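Local coordinates for anopheles gambiae adenosine kinase (Anopheles gambiae, PDB 3LOO), which catalyses, as an adenosine kinase (EC 2.7.1.20), phosphate transfer from ATP to adenosine, and is captured here with a tetraphosphate joining two adenosines, at residues A[82-87]-A[100-105]; A[29-34]-A[184-189]; A[88-93]-A[323-328]. All blocks are in the same frame, centred on the assembly; numbering follows the deposited sequence.

Contact 1: residues A[82-87]-A[100-105]; sequences SVQNSL and AIFFGC. With B4P (bis(adenosine)-5'-tetraphosphate), chain D.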
loop_
_atom_site.group_PDB
_atom_site.type_symbol
_atom_site.label_atom_id
_atom_site.label_comp_id
_atom_site.label_asym_id
_atom_site.label_seq_id
_atom_site.Cartn_x
_atom_site.Cartn_y
_atom_site.Cartn_z
ATOM N N SER A 82 2.835 -2.494 2.756
ATOM C CA SER A 82 2.473 -1.706 1.575
ATOM C C SER A 82 2.589 -0.168 1.783
ATOM O O SER A 82 3.322 0.495 1.073
ATOM C CB SER A 82 1.049 -2.067 1.155
ATOM O OG SER A 82 0.697 -1.362 -0.018
ATOM N N VAL A 83 1.848 0.373 2.739
ATOM C CA VAL A 83 1.795 1.815 2.958
ATOM C C VAL A 83 3.162 2.314 3.444
ATOM O O VAL A 83 3.632 3.359 3.007
ATOM C CB VAL A 83 0.684 2.210 4.022
ATOM C CG1 VAL A 83 0.764 3.732 4.357
ATOM C CG2 VAL A 83 -0.687 1.831 3.510
ATOM N N GLN A 84 3.801 1.560 4.345
ATOM C CA GLN A 84 5.164 1.876 4.747
ATOM C C GLN A 84 6.139 2.011 3.570
ATOM O O GLN A 84 6.890 3.003 3.504
ATOM C CB GLN A 84 5.697 0.889 5.795
ATOM C CG GLN A 84 6.927 1.460 6.507
ATOM C CD GLN A 84 7.276 0.733 7.803
ATOM O OE1 GLN A 84 7.576 1.379 8.795
ATOM N NE2 GLN A 84 7.299 -0.619 7.777
ATOM N N ASN A 85 6.122 1.033 2.663
ATOM C CA ASN A 85 6.937 1.059 1.453
ATOM C C ASN A 85 6.675 2.337 0.636
ATOM O O ASN A 85 7.606 2.979 0.171
ATOM C CB ASN A 85 6.577 -0.090 0.495
ATOM C CG ASN A 85 7.123 -1.455 0.916
ATOM O OD1 ASN A 85 8.054 -1.574 1.712
ATOM N ND2 ASN A 85 6.492 -2.509 0.378
ATOM N N SER A 86 5.391 2.651 0.425
ATOM C CA SER A 86 5.007 3.807 -0.372
ATOM C C SER A 86 5.514 5.123 0.256
ATOM O O SER A 86 6.044 5.992 -0.435
ATOM C CB SER A 86 3.484 3.821 -0.574
ATOM O OG SER A 86 3.073 2.817 -1.512
ATOM N N LEU A 87 5.335 5.267 1.565
ATOM C CA LEU A 87 5.828 6.459 2.262
ATOM C C LEU A 87 7.377 6.570 2.247
ATOM O O LEU A 87 7.920 7.682 2.129
ATOM C CB LEU A 87 5.242 6.529 3.678
ATOM C CG LEU A 87 3.931 7.293 3.760
ATOM C CD1 LEU A 87 2.817 6.775 2.867
ATOM C CD2 LEU A 87 3.454 7.358 5.248
ATOM N N ALA A 100 6.164 12.974 5.520
ATOM C CA ALA A 100 5.146 11.918 5.699
ATOM C C ALA A 100 5.211 11.290 7.088
ATOM O O ALA A 100 6.312 11.068 7.641
ATOM C CB ALA A 100 5.258 10.843 4.600
ATOM N N ILE A 101 4.032 11.052 7.663
ATOM C CA ILE A 101 3.883 10.396 8.947
ATOM C C ILE A 101 3.247 8.988 8.744
ATOM O O ILE A 101 2.271 8.870 8.005
ATOM C CB ILE A 101 2.954 11.208 9.864
ATOM C CG1 ILE A 101 3.591 12.588 10.189
ATOM C CG2 ILE A 101 2.705 10.453 11.163
ATOM C CD1 ILE A 101 2.565 13.546 10.755
ATOM N N PHE A 102 3.823 7.956 9.366
ATOM C CA PHE A 102 3.269 6.598 9.289
ATOM C C PHE A 102 2.674 6.146 10.634
ATOM O O PHE A 102 3.348 6.213 11.664
ATOM C CB PHE A 102 4.322 5.573 8.772
ATOM C CG PHE A 102 3.780 4.124 8.710
ATOM C CD1 PHE A 102 2.945 3.730 7.681
ATOM C CD2 PHE A 102 4.084 3.221 9.682
ATOM C CE1 PHE A 102 2.401 2.431 7.620
ATOM C CE2 PHE A 102 3.540 1.889 9.640
ATOM C CZ PHE A 102 2.698 1.512 8.596
ATOM N N PHE A 103 1.423 5.670 10.613
ATOM C CA PHE A 103 0.804 5.035 11.782
ATOM C C PHE A 103 0.564 3.545 11.504
ATOM O O PHE A 103 -0.027 3.187 10.470
ATOM C CB PHE A 103 -0.556 5.639 12.149
ATOM C CG PHE A 103 -0.515 7.071 12.628
ATOM C CD1 PHE A 103 0.175 7.421 13.796
ATOM C CD2 PHE A 103 -1.248 8.044 11.959
ATOM C CE1 PHE A 103 0.180 8.732 14.266
ATOM C CE2 PHE A 103 -1.263 9.379 12.424
ATOM C CZ PHE A 103 -0.537 9.706 13.593
ATOM N N GLY A 104 0.995 2.708 12.439
ATOM C CA GLY A 104 0.677 1.275 12.436
ATOM C C GLY A 104 1.280 0.697 13.707
ATOM O O GLY A 104 1.941 1.429 14.466
ATOM N N CYS A 105 1.044 -0.594 13.944
ATOM C CA CYS A 105 1.483 -1.255 15.183
ATOM C C CYS A 105 2.548 -2.330 14.985
ATOM O O CYS A 105 2.429 -3.220 14.104
ATOM C CB CYS A 105 0.269 -1.831 15.935
ATOM S SG CYS A 105 0.639 -2.377 17.667
HETATM P PA B4P D . 4.133 -6.931 -4.346
HETATM O O1A B4P D . 5.618 -7.105 -4.625
HETATM O O2A B4P D . 3.260 -8.185 -4.370
HETATM O O3A B4P D . 3.569 -6.043 -5.558
HETATM P PB B4P D . 2.839 -4.649 -5.299
HETATM O O1B B4P D . 3.820 -3.590 -4.793
HETATM O O2B B4P D . 1.490 -4.812 -4.621
HETATM O O3B B4P D . 2.752 -4.557 -6.958
HETATM P PG B4P D . 1.431 -4.461 -7.874
HETATM O O1G B4P D . 0.981 -5.796 -8.361
HETATM O O2G B4P D . 0.403 -3.689 -7.071
HETATM O O3G B4P D . 1.879 -3.551 -9.113
HETATM P PD B4P D . 2.121 -3.920 -10.665
HETATM O O1D B4P D . 2.763 -5.256 -10.726
HETATM O O2D B4P D . 0.918 -3.615 -11.513
HETATM O O5E B4P D . 3.908 -6.089 -2.975
HETATM C C5E B4P D . 4.788 -6.514 -1.958
HETATM C C4E B4P D . 4.516 -5.914 -0.608
HETATM O O4E B4P D . 3.201 -6.193 -0.127
HETATM C C3E B4P D . 5.430 -6.580 0.382
HETATM O O3E B4P D . 6.456 -5.606 0.654
HETATM C C2E B4P D . 4.570 -6.814 1.619
HETATM O O2E B4P D . 5.128 -6.330 2.847
HETATM C C1E B4P D . 3.236 -6.125 1.275
HETATM N N9A B4P D . 2.115 -6.889 1.852
HETATM C C8A B4P D . 1.693 -8.147 1.533
HETATM N N7A B4P D . 0.629 -8.451 2.333
HETATM C C5A B4P D . 0.398 -7.405 3.181
HETATM C C6A B4P D . -0.537 -7.131 4.193
HETATM N N6A B4P D . -1.491 -8.028 4.593
HETATM N N1A B4P D . -0.462 -5.946 4.850
HETATM C C2A B4P D . 0.459 -5.009 4.509
HETATM N N3A B4P D . 1.353 -5.243 3.535
HETATM C C4A B4P D . 1.335 -6.420 2.856
HETATM O O5F B4P D . 3.273 -2.848 -10.974
HETATM C C5F B4P D . 3.166 -1.488 -10.571
HETATM C C4F B4P D . 4.152 -0.702 -11.434
HETATM O O4F B4P D . 5.453 -1.316 -11.458
HETATM C C3F B4P D . 3.737 -0.726 -12.894
HETATM O O3F B4P D . 2.715 0.238 -13.117
HETATM C C2F B4P D . 5.041 -0.413 -13.603
HETATM O O2F B4P D . 5.280 1.008 -13.615
HETATM C C1F B4P D . 6.079 -1.149 -12.737
HETATM N N9B B4P D . 6.290 -2.502 -13.343
HETATM C C8B B4P D . 5.756 -3.659 -12.904
HETATM N N7B B4P D . 6.135 -4.697 -13.687
HETATM C C5B B4P D . 6.932 -4.222 -14.666
HETATM C C6B B4P D . 7.604 -4.769 -15.756
HETATM N N6B B4P D . 7.518 -6.105 -15.980
HETATM N N1B B4P D . 8.354 -3.962 -16.568
HETATM C C2B B4P D . 8.445 -2.627 -16.345
HETATM N N3B B4P D . 7.799 -2.033 -15.301
HETATM C C4B B4P D . 7.029 -2.771 -14.441
#
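Helix 82-87 packs against strand 100-105 in a buried, apolar helix-on-sheet contact, with Val83 and Leu87 pointing at the strand and Gln84 lying over the Phe102 ring. The two elements follow one another in the chain and run almost antiparallel, the helix lying on the central nine-stranded sheet of the ribokinase-like (pfkB) fold. Strand 100-107 sits in that sheet between strands 26-29 and 125-131.

Phe102 is the main strand-side element. Its CG lies trans to the backbone nitrogen (chi1 179°), which carries the ring off the strand to the first turn of the helix. There CB of Gln84 lies over one ring face in a CH-pi contact, 4.2 Å from the centroid of the Phe102 ring and 17° off the normal. Val83 meets the rim instead, its CG1 lying 3.9 Å from CE1 of Phe102 and near the ring plane. The extended Gln84 chain crosses the Phe102 side chain at about a right angle, but its amide is tilted only 25° from the ring. That amide is held at both ends from outside the two segments, OE1 by the hydroxyl of Tyr128 and NE2 by the carbonyl of Gly80, which should fix its rotation.

One turn further, Leu87 bridges helix and strand. Its CG touches CB of Ala100 at 3.9 Å, while CD2 reaches CB of Phe102 and lies 3.4 Å from the carbonyl O of Ile101.

The N-terminal turn of the same helix also binds the dinucleotide. The backbone N of Ser82 donates to N3A of one adenine at 3.2 Å, and Asp317 holds both Ser82 OG and Asn85 ND2. Asn85 ND2 also gives a hydrogen bond of 3.1 Å to the ribose oxygen O3E.

Contact 2: residues A[29-34]-A[184-189]; sequences LGNPLL and GFFFTV. With B4P (bis(adenosine)-5'-tetraphosphate), chain D.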
loop_
_atom_site.group_PDB
_atom_site.type_symbol
_atom_site.label_atom_id
_atom_site.label_comp_id
_atom_site.label_asym_id
_atom_site.label_seq_id
_atom_site.Cartn_x
_atom_site.Cartn_y
_atom_site.Cartn_z
ATOM N N LEU A 29 -1.772 5.143 7.066
ATOM C CA LEU A 29 -2.102 4.152 8.073
ATOM C C LEU A 29 -1.967 2.788 7.398
ATOM O O LEU A 29 -2.502 2.591 6.329
ATOM C CB LEU A 29 -3.555 4.299 8.525
ATOM C CG LEU A 29 -4.020 5.449 9.421
ATOM C CD1 LEU A 29 -3.850 6.739 8.736
ATOM C CD2 LEU A 29 -5.543 5.222 9.669
ATOM N N GLY A 30 -1.250 1.864 8.031
ATOM C CA GLY A 30 -1.087 0.542 7.456
ATOM C C GLY A 30 -0.473 -0.451 8.430
ATOM O O GLY A 30 -0.429 -0.213 9.654
ATOM N N ASN A 31 0.053 -1.534 7.858
ATOM C CA ASN A 31 0.603 -2.614 8.620
ATOM C C ASN A 31 2.093 -2.643 8.396
ATOM O O ASN A 31 2.533 -2.973 7.294
ATOM C CB ASN A 31 0.052 -3.986 8.150
ATOM C CG ASN A 31 -1.460 -4.034 8.085
ATOM O OD1 ASN A 31 -2.149 -3.402 8.912
ATOM N ND2 ASN A 31 -1.994 -4.831 7.127
ATOM N N PRO A 32 2.877 -2.309 9.436
ATOM C CA PRO A 32 4.321 -2.374 9.200
ATOM C C PRO A 32 4.793 -3.810 9.401
ATOM O O PRO A 32 4.630 -4.372 10.477
ATOM C CB PRO A 32 4.908 -1.433 10.270
ATOM C CG PRO A 32 3.853 -1.369 11.349
ATOM C CD PRO A 32 2.531 -1.899 10.805
ATOM N N LEU A 33 5.434 -4.359 8.369
ATOM C CA LEU A 33 5.772 -5.744 8.327
ATOM C C LEU A 33 7.212 -5.864 7.836
ATOM O O LEU A 33 7.642 -5.077 6.979
ATOM C CB LEU A 33 4.852 -6.437 7.303
ATOM C CG LEU A 33 3.531 -7.172 7.576
ATOM C CD1 LEU A 33 2.774 -6.779 8.801
ATOM C CD2 LEU A 33 2.658 -7.301 6.308
ATOM N N LEU A 34 7.931 -6.856 8.364
ATOM C CA LEU A 34 9.254 -7.194 7.864
ATOM C C LEU A 34 9.051 -8.296 6.834
ATOM O O LEU A 34 8.479 -9.351 7.156
ATOM C CB LEU A 34 10.154 -7.693 9.009
ATOM C CG LEU A 34 11.623 -8.069 8.643
ATOM C CD1 LEU A 34 12.444 -6.880 8.039
ATOM C CD2 LEU A 34 12.385 -8.663 9.852
ATOM N N GLY A 184 -5.964 -1.197 1.482
ATOM C CA GLY A 184 -7.016 -2.188 1.803
ATOM C C GLY A 184 -6.549 -3.228 2.826
ATOM O O GLY A 184 -7.348 -3.710 3.639
ATOM N N PHE A 185 -5.254 -3.566 2.808
ATOM C CA PHE A 185 -4.630 -4.408 3.845
ATOM C C PHE A 185 -4.972 -3.990 5.300
ATOM O O PHE A 185 -5.156 -4.840 6.187
ATOM C CB PHE A 185 -3.106 -4.370 3.676
ATOM C CG PHE A 185 -2.585 -5.118 2.466
ATOM C CD1 PHE A 185 -3.087 -6.394 2.126
ATOM C CD2 PHE A 185 -1.544 -4.579 1.710
ATOM C CE1 PHE A 185 -2.565 -7.113 1.060
ATOM C CE2 PHE A 185 -1.007 -5.279 0.600
ATOM C CZ PHE A 185 -1.533 -6.567 0.281
ATOM N N PHE A 186 -5.008 -2.674 5.538
ATOM C CA PHE A 186 -5.287 -2.132 6.872
ATOM C C PHE A 186 -6.721 -2.410 7.334
ATOM O O PHE A 186 -7.005 -2.344 8.538
ATOM C CB PHE A 186 -4.951 -0.606 6.924
ATOM C CG PHE A 186 -5.038 0.029 8.309
ATOM C CD1 PHE A 186 -4.055 -0.190 9.276
ATOM C CD2 PHE A 186 -6.078 0.905 8.614
ATOM C CE1 PHE A 186 -4.101 0.428 10.536
ATOM C CE2 PHE A 186 -6.146 1.533 9.859
ATOM C CZ PHE A 186 -5.155 1.303 10.830
ATOM N N PHE A 187 -7.620 -2.716 6.398
ATOM C CA PHE A 187 -9.010 -3.114 6.772
ATOM C C PHE A 187 -9.072 -4.367 7.649
ATOM O O PHE A 187 -9.977 -4.498 8.499
ATOM C CB PHE A 187 -9.899 -3.320 5.552
ATOM C CG PHE A 187 -10.174 -2.072 4.756
ATOM C CD1 PHE A 187 -9.384 -0.913 4.885
ATOM C CD2 PHE A 187 -11.196 -2.083 3.820
ATOM C CE1 PHE A 187 -9.648 0.201 4.098
ATOM C CE2 PHE A 187 -11.456 -0.976 3.045
ATOM C CZ PHE A 187 -10.679 0.162 3.176
ATOM N N THR A 188 -8.103 -5.271 7.469
ATOM C CA THR A 188 -7.987 -6.474 8.317
ATOM C C THR A 188 -7.843 -6.036 9.762
ATOM O O THR A 188 -8.378 -6.668 10.688
ATOM C CB THR A 188 -6.734 -7.325 7.935
ATOM O OG1 THR A 188 -6.794 -7.639 6.555
ATOM C CG2 THR A 188 -6.632 -8.629 8.768
ATOM N N VAL A 189 -7.141 -4.920 9.958
ATOM C CA VAL A 189 -6.730 -4.537 11.293
ATOM C C VAL A 189 -7.653 -3.497 11.936
ATOM O O VAL A 189 -7.963 -3.616 13.111
ATOM C CB VAL A 189 -5.261 -4.048 11.290
ATOM C CG1 VAL A 189 -4.907 -3.454 12.590
ATOM C CG2 VAL A 189 -4.323 -5.232 10.933
HETATM P PA B4P D . 4.133 -6.931 -4.346
HETATM O O1A B4P D . 5.618 -7.105 -4.625
HETATM O O2A B4P D . 3.260 -8.185 -4.370
HETATM O O3A B4P D . 3.569 -6.043 -5.558
HETATM P PB B4P D . 2.839 -4.649 -5.299
HETATM O O1B B4P D . 3.820 -3.590 -4.793
HETATM O O2B B4P D . 1.490 -4.812 -4.621
HETATM O O3B B4P D . 2.752 -4.557 -6.958
HETATM P PG B4P D . 1.431 -4.461 -7.874
HETATM O O1G B4P D . 0.981 -5.796 -8.361
HETATM O O2G B4P D . 0.403 -3.689 -7.071
HETATM O O3G B4P D . 1.879 -3.551 -9.113
HETATM P PD B4P D . 2.121 -3.920 -10.665
HETATM O O1D B4P D . 2.763 -5.256 -10.726
HETATM O O2D B4P D . 0.918 -3.615 -11.513
HETATM O O5E B4P D . 3.908 -6.089 -2.975
HETATM C C5E B4P D . 4.788 -6.514 -1.958
HETATM C C4E B4P D . 4.516 -5.914 -0.608
HETATM O O4E B4P D . 3.201 -6.193 -0.127
HETATM C C3E B4P D . 5.430 -6.580 0.382
HETATM O O3E B4P D . 6.456 -5.606 0.654
HETATM C C2E B4P D . 4.570 -6.814 1.619
HETATM O O2E B4P D . 5.128 -6.330 2.847
HETATM C C1E B4P D . 3.236 -6.125 1.275
HETATM N N9A B4P D . 2.115 -6.889 1.852
HETATM C C8A B4P D . 1.693 -8.147 1.533
HETATM N N7A B4P D . 0.629 -8.451 2.333
HETATM C C5A B4P D . 0.398 -7.405 3.181
HETATM C C6A B4P D . -0.537 -7.131 4.193
HETATM N N6A B4P D . -1.491 -8.028 4.593
HETATM N N1A B4P D . -0.462 -5.946 4.850
HETATM C C2A B4P D . 0.459 -5.009 4.509
HETATM N N3A B4P D . 1.353 -5.243 3.535
HETATM C C4A B4P D . 1.335 -6.420 2.856
HETATM O O5F B4P D . 3.273 -2.848 -10.974
HETATM C C5F B4P D . 3.166 -1.488 -10.571
HETATM C C4F B4P D . 4.152 -0.702 -11.434
HETATM O O4F B4P D . 5.453 -1.316 -11.458
HETATM C C3F B4P D . 3.737 -0.726 -12.894
HETATM O O3F B4P D . 2.715 0.238 -13.117
HETATM C C2F B4P D . 5.041 -0.413 -13.603
HETATM O O2F B4P D . 5.280 1.008 -13.615
HETATM C C1F B4P D . 6.079 -1.149 -12.737
HETATM N N9B B4P D . 6.290 -2.502 -13.343
HETATM C C8B B4P D . 5.756 -3.659 -12.904
HETATM N N7B B4P D . 6.135 -4.697 -13.687
HETATM C C5B B4P D . 6.932 -4.222 -14.666
HETATM C C6B B4P D . 7.604 -4.769 -15.756
HETATM N N6B B4P D . 7.518 -6.105 -15.980
HETATM N N1B B4P D . 8.354 -3.962 -16.568
HETATM C C2B B4P D . 8.445 -2.627 -16.345
HETATM N N3B B4P D . 7.799 -2.033 -15.301
HETATM C C4B B4P D . 7.029 -2.771 -14.441
#
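Phe185 meets Asn31 through its backbone: the carbonyl O of Phe185 takes a weak hydrogen bond from Asn31 ND2, at 3.3 Å. Its ring turns to the ligand, lying flat against an adenine of the bound dinucleotide with C5A 3.4 Å from the ring plane and over its centre. Phe186 comes next; with its CG opposite the backbone nitrogen (chi1 -173°), the ring lies along Leu29 and Gly30 at the end of strand 26-29. CB of Leu29 covers one face of the Phe186 ring in a CH-pi contact 13° off the normal, and Leu29 CD2 touches CE2 of Phe186 at 3.7 Å. CA of Gly30 approaches CD1 of Phe186 obliquely at 3.6 Å. Phe160 meets this ring edge-to-face. On the first turn of helix 187-203, Val189 CG2 abuts Asn31 OD1 at 3.5 Å, while that oxygen also lies at the edge of Phe186. Buried among carbons, OD1 has no polar partner in the model.

Asn31 thus spends its amide on the nitrogen side, ND2 giving a nearly straight bond (3.0 Å, 164°) to N1A. A donor here requires N1 of the base to accept, which is consistent with recognition of adenine rather than a base protonated at N1.

Contact 3: residues A[88-93]-A[323-328]; sequences RVAQWI and FLAQLL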
loop_
_atom_site.group_PDB
_atom_site.type_symbol
_atom_site.label_atom_id
_atom_site.label_comp_id
_atom_site.label_asym_id
_atom_site.label_seq_id
_atom_site.Cartn_x
_atom_site.Cartn_y
_atom_site.Cartn_z
ATOM N N ARG A 88 8.078 5.432 2.291
ATOM C CA ARG A 88 9.541 5.430 2.196
ATOM C C ARG A 88 9.999 5.888 0.795
ATOM O O ARG A 88 10.900 6.732 0.686
ATOM C CB ARG A 88 10.135 4.058 2.588
ATOM C CG ARG A 88 9.970 3.683 4.101
ATOM C CD ARG A 88 10.451 2.226 4.392
ATOM N NE ARG A 88 11.789 2.066 3.803
ATOM C CZ ARG A 88 12.253 0.984 3.186
ATOM N NH1 ARG A 88 11.518 -0.119 3.059
ATOM N NH2 ARG A 88 13.483 1.012 2.686
ATOM N N VAL A 89 9.352 5.370 -0.253
ATOM C CA VAL A 89 9.620 5.827 -1.623
ATOM C C VAL A 89 9.302 7.318 -1.804
ATOM O O VAL A 89 10.132 8.054 -2.333
ATOM C CB VAL A 89 8.942 4.901 -2.714
ATOM C CG1 VAL A 89 9.077 5.486 -4.184
ATOM C CG2 VAL A 89 9.490 3.460 -2.601
ATOM N N ALA A 90 8.117 7.765 -1.365
ATOM C CA ALA A 90 7.786 9.178 -1.372
ATOM C C ALA A 90 8.806 10.096 -0.639
ATOM O O ALA A 90 9.142 11.178 -1.133
ATOM C CB ALA A 90 6.368 9.407 -0.803
ATOM N N GLN A 91 9.256 9.692 0.544
ATOM C CA GLN A 91 10.282 10.428 1.273
ATOM C C GLN A 91 11.646 10.460 0.542
ATOM O O GLN A 91 12.351 11.501 0.519
ATOM C CB GLN A 91 10.423 9.826 2.670
ATOM C CG GLN A 91 9.380 10.347 3.620
ATOM C CD GLN A 91 9.558 11.849 3.941
ATOM O OE1 GLN A 91 10.603 12.460 3.667
ATOM N NE2 GLN A 91 8.554 12.421 4.543
ATOM N N TRP A 92 11.994 9.342 -0.073
ATOM C CA TRP A 92 13.262 9.250 -0.772
ATOM C C TRP A 92 13.262 10.276 -1.902
ATOM O O TRP A 92 14.223 11.043 -2.071
ATOM C CB TRP A 92 13.505 7.832 -1.287
ATOM C CG TRP A 92 14.669 7.788 -2.239
ATOM C CD1 TRP A 92 15.996 8.037 -1.944
ATOM C CD2 TRP A 92 14.620 7.500 -3.631
ATOM N NE1 TRP A 92 16.769 7.914 -3.077
ATOM C CE2 TRP A 92 15.950 7.589 -4.128
ATOM C CE3 TRP A 92 13.587 7.173 -4.516
ATOM C CZ2 TRP A 92 16.264 7.377 -5.475
ATOM C CZ3 TRP A 92 13.908 6.946 -5.864
ATOM C CH2 TRP A 92 15.240 7.052 -6.321
ATOM N N ILE A 93 12.160 10.324 -2.648
ATOM C CA ILE A 93 11.986 11.318 -3.719
ATOM C C ILE A 93 11.932 12.758 -3.161
ATOM O O ILE A 93 12.589 13.657 -3.669
ATOM C CB ILE A 93 10.740 10.984 -4.594
ATOM C CG1 ILE A 93 10.915 9.606 -5.266
ATOM C CG2 ILE A 93 10.441 12.115 -5.626
ATOM C CD1 ILE A 93 9.672 9.043 -5.856
ATOM N N PHE A 323 3.916 8.728 -7.090
ATOM C CA PHE A 323 2.687 9.507 -7.279
ATOM C C PHE A 323 2.483 10.512 -6.149
ATOM O O PHE A 323 2.203 11.717 -6.402
ATOM C CB PHE A 323 1.462 8.570 -7.382
ATOM C CG PHE A 323 0.133 9.293 -7.564
ATOM C CD1 PHE A 323 -0.452 9.388 -8.834
ATOM C CD2 PHE A 323 -0.523 9.860 -6.486
ATOM C CE1 PHE A 323 -1.673 10.052 -9.029
ATOM C CE2 PHE A 323 -1.750 10.506 -6.659
ATOM C CZ PHE A 323 -2.331 10.609 -7.937
ATOM N N LEU A 324 2.609 10.037 -4.914
ATOM C CA LEU A 324 2.357 10.887 -3.719
ATOM C C LEU A 324 3.447 11.980 -3.597
ATOM O O LEU A 324 3.164 13.082 -3.158
ATOM C CB LEU A 324 2.340 10.050 -2.429
ATOM C CG LEU A 324 1.105 9.152 -2.197
ATOM C CD1 LEU A 324 1.369 8.250 -1.035
ATOM C CD2 LEU A 324 -0.122 10.016 -1.902
ATOM N N ALA A 325 4.690 11.657 -3.947
ATOM C CA ALA A 325 5.759 12.669 -3.907
ATOM C C ALA A 325 5.420 13.892 -4.797
ATOM O O ALA A 325 5.754 15.051 -4.461
ATOM C CB ALA A 325 7.075 12.051 -4.317
ATOM N N GLN A 326 4.798 13.643 -5.949
ATOM C CA GLN A 326 4.443 14.737 -6.847
ATOM C C GLN A 326 3.163 15.415 -6.430
ATOM O O GLN A 326 3.017 16.619 -6.633
ATOM C CB GLN A 326 4.370 14.283 -8.305
ATOM C CG GLN A 326 5.711 13.771 -8.815
ATOM C CD GLN A 326 6.880 14.722 -8.509
ATOM O OE1 GLN A 326 6.734 15.943 -8.532
ATOM N NE2 GLN A 326 8.045 14.156 -8.229
ATOM N N LEU A 327 2.246 14.644 -5.836
ATOM C CA LEU A 327 0.954 15.161 -5.416
ATOM C C LEU A 327 1.160 16.208 -4.321
ATOM O O LEU A 327 0.496 17.251 -4.322
ATOM C CB LEU A 327 0.063 14.028 -4.864
ATOM C CG LEU A 327 -1.384 14.413 -4.541
ATOM C CD1 LEU A 327 -2.167 14.725 -5.828
ATOM C CD2 LEU A 327 -2.138 13.325 -3.708
ATOM N N LEU A 328 2.066 15.899 -3.390
ATOM C CA LEU A 328 2.431 16.793 -2.296
ATOM C C LEU A 328 3.058 18.104 -2.804
ATOM O O LEU A 328 2.943 19.117 -2.152
ATOM C CB LEU A 328 3.351 16.084 -1.273
ATOM C CG LEU A 328 2.636 15.376 -0.099
ATOM C CD1 LEU A 328 1.578 14.380 -0.567
ATOM C CD2 LEU A 328 3.638 14.673 0.822
#
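Ile93 lays its CG2 branch on the methyl of Ala325, with Ile93 CG2 and Ala325 CB 3.6 Å apart. At chi1 -61° CG2 stands opposite the backbone nitrogen, which carries this branch to Ala325. Ile93 CB adds a second touch, 3.8 Å from Ala325 CB. One turn earlier, Ala90 sets its CB against those of both Leu324 and Ala325: Ala90 CB lies 4.4 Å from Leu324 CB, and Ala90 O is 3.9 Å from Ala325 CB.

With alanine facing alanine, the backbones come close. The CA atoms of Ala90 and Ala325 are 4.8 Å apart, and the segment axes approach to 8.4 Å. This is helix-on-helix packing within the ribokinase-like fold, joining helix 82-94 to helix 315-328 although some 230 residues separate them in the chain. The crossing angle of -52° is close to that of the common i±4 ridge class, though this small patch alone does not establish such packing.

Gln326 bends its chain at the second torsion and crosses the Ile93 side chain at about a right angle, bordering the same branch.

Around this small apolar patch each helix turns to other neighbours. Leu324 rests on Met209 of strand 207-211 and Val89 on Ala343 of helix 333-350. Towards the C-terminus of the chain, the indole NE1 of Trp92 donates to the carbonyl of Gly357, and Phe355 receives Arg88 in a cation-pi contact.

In the fold
All three contacts are buried, but their chemistry changes with distance from the ligand. Contacts 1 and 2 lie side by side near the centre of the chain, and both touch the dinucleotide. They meet through a probable hydrogen bond between Phe103 O and Gly30 N, where neighbouring strands of the main sheet adjoin, and through Val83 packed on the Leu29 carbonyl. Contact 3 shares helix 82-94 with contact 1 but lies further out and does not touch contact 2. Aromatic faces mark contacts 1 and 2, and a polar bond crosses only 29-34 with 184-189. Between 88-93 and 323-328 the contact is made mainly by small aliphatic groups, and Ile93 is partly exposed.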